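Local coordinates for fluorescence recovery protein (Synechocystis sp., PDB 4JDX) that accelerates the return of the photoactivated orange carotenoid protein to its resting orange form, and so restores fluorescence after photoprotective quenching, at residues Gln32-Gly37 with Asp70-Asp75. Sequence-based numbering, arbitrary orientation.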
ATOM      1  N   GLN A  32      -8.005 -18.218   0.979  1.00 38.26           N
ATOM      2  CA  GLN A  32      -9.199 -17.423   0.729  1.00 42.71           C
ATOM      3  C   GLN A  32      -9.679 -16.755   2.013  1.00 47.07           C
ATOM      4  O   GLN A  32     -10.149 -15.617   1.989  1.00 48.52           O
ATOM      5  CB  GLN A  32     -10.307 -18.294   0.136  1.00 37.37           C
ATOM      6  CG  GLN A  32     -10.002 -18.780  -1.273  1.00 45.05           C
ATOM      7  CD  GLN A  32      -9.941 -17.646  -2.279  1.00 52.07           C
ATOM      8  OE1 GLN A  32     -10.632 -16.640  -2.133  1.00 53.99           O
ATOM      9  NE2 GLN A  32      -9.111 -17.799  -3.304  1.00 50.39           N
ATOM     10  N   ARG A  33      -9.547 -17.459   3.133  1.00 40.83           N
ATOM     11  CA  ARG A  33      -9.953 -16.911   4.421  1.00 41.11           C
ATOM     12  C   ARG A  33      -9.077 -15.718   4.787  1.00 43.23           C
ATOM     13  O   ARG A  33      -9.544 -14.755   5.396  1.00 47.66           O
ATOM     14  CB  ARG A  33      -9.855 -17.971   5.520  1.00 37.73           C
ATOM     15  CG  ARG A  33     -10.843 -19.116   5.391  1.00 40.76           C
ATOM     16  CD  ARG A  33     -11.004 -19.813   6.724  1.00 46.98           C
ATOM     17  NE  ARG A  33     -12.007 -20.877   6.696  1.00 60.81           N
ATOM     18  CZ  ARG A  33     -11.757 -22.172   6.881  1.00 45.77           C
ATOM     19  NH1 ARG A  33     -10.527 -22.611   7.113  1.00 57.33           N
ATOM     20  NH2 ARG A  33     -12.753 -23.040   6.836  1.00 42.47           N
ATOM     21  N   GLU A  34      -7.803 -15.787   4.415  1.00 37.44           N
ATOM     22  CA  GLU A  34      -6.865 -14.724   4.739  1.00 44.35           C
ATOM     23  C   GLU A  34      -7.137 -13.487   3.884  1.00 53.10           C
ATOM     24  O   GLU A  34      -6.956 -12.358   4.339  1.00 54.66           O
ATOM     25  CB  GLU A  34      -5.423 -15.194   4.545  1.00 37.01           C
ATOM     26  CG  GLU A  34      -4.404 -14.224   5.107  1.00 49.83           C
ATOM     27  CD  GLU A  34      -3.008 -14.804   5.178  1.00 53.95           C
ATOM     28  OE1 GLU A  34      -2.711 -15.750   4.418  1.00 48.41           O
ATOM     29  OE2 GLU A  34      -2.207 -14.312   6.001  1.00 56.02           O
ATOM     30  N   LEU A  35      -7.570 -13.706   2.645  1.00 39.66           N
ATOM     31  CA  LEU A  35      -7.948 -12.608   1.767  1.00 44.23           C
ATOM     32  C   LEU A  35      -9.140 -11.862   2.348  1.00 54.09           C
ATOM     33  O   LEU A  35      -9.161 -10.632   2.385  1.00 63.25           O
ATOM     34  CB  LEU A  35      -8.306 -13.123   0.375  1.00 40.70           C
ATOM     35  CG  LEU A  35      -7.195 -13.806  -0.425  1.00 53.88           C
ATOM     36  CD1 LEU A  35      -7.723 -14.230  -1.794  1.00 58.88           C
ATOM     37  CD2 LEU A  35      -5.971 -12.905  -0.559  1.00 46.79           C
ATOM     38  N   ASP A  36     -10.135 -12.618   2.799  1.00 47.19           N
ATOM     39  CA  ASP A  36     -11.342 -12.032   3.365  1.00 52.21           C
ATOM     40  C   ASP A  36     -11.016 -11.185   4.590  1.00 56.61           C
ATOM     41  O   ASP A  36     -11.518 -10.069   4.736  1.00 60.63           O
ATOM     42  CB  ASP A  36     -12.347 -13.128   3.729  1.00 45.60           C
ATOM     43  CG  ASP A  36     -12.999 -13.746   2.508  1.00 58.81           C
ATOM     44  OD1 ASP A  36     -13.033 -13.083   1.450  1.00 70.73           O
ATOM     45  OD2 ASP A  36     -13.482 -14.892   2.604  1.00 70.52           O
ATOM     46  N   GLY A  37     -10.164 -11.710   5.462  1.00 50.75           N
ATOM     47  CA  GLY A  37      -9.770 -10.989   6.656  1.00 52.72           C
ATOM     48  C   GLY A  37      -8.978  -9.746   6.298  1.00 52.87           C
ATOM     49  O   GLY A  37      -9.245  -8.658   6.805  1.00 56.30           O
ATOM     50  N   ASP A  70       2.590 -14.066   0.004  1.00 61.97           N
ATOM     51  CA  ASP A  70       3.213 -14.573  -1.213  1.00 62.59           C
ATOM     52  C   ASP A  70       3.997 -15.856  -0.949  1.00 61.24           C
ATOM     53  O   ASP A  70       4.074 -16.730  -1.813  1.00 61.85           O
ATOM     54  CB  ASP A  70       4.146 -13.519  -1.817  1.00 74.05           C
ATOM     55  CG  ASP A  70       3.395 -12.383  -2.489  1.00 75.08           C
ATOM     56  OD1 ASP A  70       2.212 -12.569  -2.843  1.00 76.89           O
ATOM     57  OD2 ASP A  70       3.997 -11.304  -2.672  1.00 79.53           O
ATOM     58  N   GLY A  71       4.568 -15.971   0.247  1.00 54.69           N
ATOM     59  CA  GLY A  71       5.423 -17.098   0.572  1.00 64.41           C
ATOM     60  C   GLY A  71       4.969 -17.903   1.777  1.00 66.45           C
ATOM     61  O   GLY A  71       5.712 -18.749   2.275  1.00 63.56           O
ATOM     62  N   LYS A  72       3.748 -17.657   2.243  1.00 53.06           N
ATOM     63  CA  LYS A  72       3.251 -18.304   3.456  1.00 63.67           C
ATOM     64  C   LYS A  72       2.816 -19.751   3.226  1.00 62.70           C
ATOM     65  O   LYS A  72       3.004 -20.605   4.091  1.00 54.83           O
ATOM     66  CB  LYS A  72       2.078 -17.516   4.047  1.00 59.60           C
ATOM     67  CG  LYS A  72       1.381 -18.241   5.189  1.00 60.81           C
ATOM     68  CD  LYS A  72       0.181 -17.473   5.703  1.00 61.02           C
ATOM     69  CE  LYS A  72       0.573 -16.487   6.785  1.00 65.27           C
ATOM     70  NZ  LYS A  72      -0.617 -15.991   7.523  1.00 62.61           N
ATOM     71  N   TYR A  73       2.232 -20.021   2.064  1.00 52.46           N
ATOM     72  CA  TYR A  73       1.656 -21.334   1.790  1.00 50.13           C
ATOM     73  C   TYR A  73       2.650 -22.257   1.095  1.00 47.30           C
ATOM     74  O   TYR A  73       2.458 -22.652  -0.053  1.00 58.50           O
ATOM     75  CB  TYR A  73       0.369 -21.176   0.977  1.00 41.43           C
ATOM     76  CG  TYR A  73      -0.689 -20.422   1.752  1.00 51.60           C
ATOM     77  CD1 TYR A  73      -1.553 -21.088   2.611  1.00 50.38           C
ATOM     78  CD2 TYR A  73      -0.799 -19.042   1.657  1.00 43.87           C
ATOM     79  CE1 TYR A  73      -2.508 -20.405   3.336  1.00 49.60           C
ATOM     80  CE2 TYR A  73      -1.753 -18.353   2.379  1.00 46.52           C
ATOM     81  CZ  TYR A  73      -2.603 -19.040   3.218  1.00 47.08           C
ATOM     82  OH  TYR A  73      -3.558 -18.365   3.943  1.00 51.49           O
ATOM     83  N   ASP A  74       3.709 -22.598   1.821  1.00 46.38           N
ATOM     84  CA  ASP A  74       4.767 -23.456   1.311  1.00 50.26           C
ATOM     85  C   ASP A  74       4.444 -24.921   1.610  1.00 57.11           C
ATOM     86  O   ASP A  74       4.328 -25.313   2.771  1.00 53.57           O
ATOM     87  CB  ASP A  74       6.094 -23.063   1.960  1.00 54.29           C
ATOM     88  CG  ASP A  74       7.284 -23.728   1.308  1.00 59.87           C
ATOM     89  OD1 ASP A  74       7.086 -24.613   0.452  1.00 63.27           O
ATOM     90  OD2 ASP A  74       8.426 -23.367   1.662  1.00 59.89           O
ATOM     91  N   ASP A  75       4.305 -25.725   0.559  1.00 57.46           N
ATOM     92  CA  ASP A  75       3.864 -27.109   0.704  1.00 58.09           C
ATOM     93  C   ASP A  75       5.034 -28.083   0.821  1.00 56.52           C
ATOM     94  O   ASP A  75       4.835 -29.298   0.858  1.00 42.33           O
ATOM     95  CB  ASP A  75       2.986 -27.508  -0.487  1.00 52.82           C
ATOM     96  CG  ASP A  75       3.776 -27.652  -1.771  1.00 61.11           C
ATOM     97  OD1 ASP A  75       3.347 -28.430  -2.648  1.00 64.70           O
ATOM     98  OD2 ASP A  75       4.828 -26.993  -1.904  1.00 69.17           O
TER
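E34 reaches from helix 17-47 to the loop after helix 53-70 and divides its carboxylate between K72 and Y73. Its CG stands anti to the backbone N (chi1 -169°) and the chain stays extended, a reach that, met by the long lysine and tyrosine, bridges the 10.8 Å between the CA atoms of E34 and K72. E34 OE1 lies at the edge of the Y73 ring, near its plane, and accepts a hydrogen bond from Y73 OH at 2.8 Å; tyrosine suits because its rigid ring, 76° from the carboxylate, carries a hydroxyl donor there. E34 OE2 forms a salt bridge with K72 NZ at 2.8 Å. Both donors approach tilted out of the carboxylate plane, on the same side. K72 is bent at chi3 (-88°), which carries NZ to OE2; its CG rests over the rim of one Y73 ring face. The ammonium also pairs with E68 and E90, so lysine suits a site where three acids converge. E34, K72 and Y73 all touch L92. Shortening E34 to an alanine is likely to leave Y73 OH without this acceptor and K72 with one fewer counter-charge. The buried E34 charge is probably stabilised by these two donors, with a weak, long ion pair to K65, tying helix to loop.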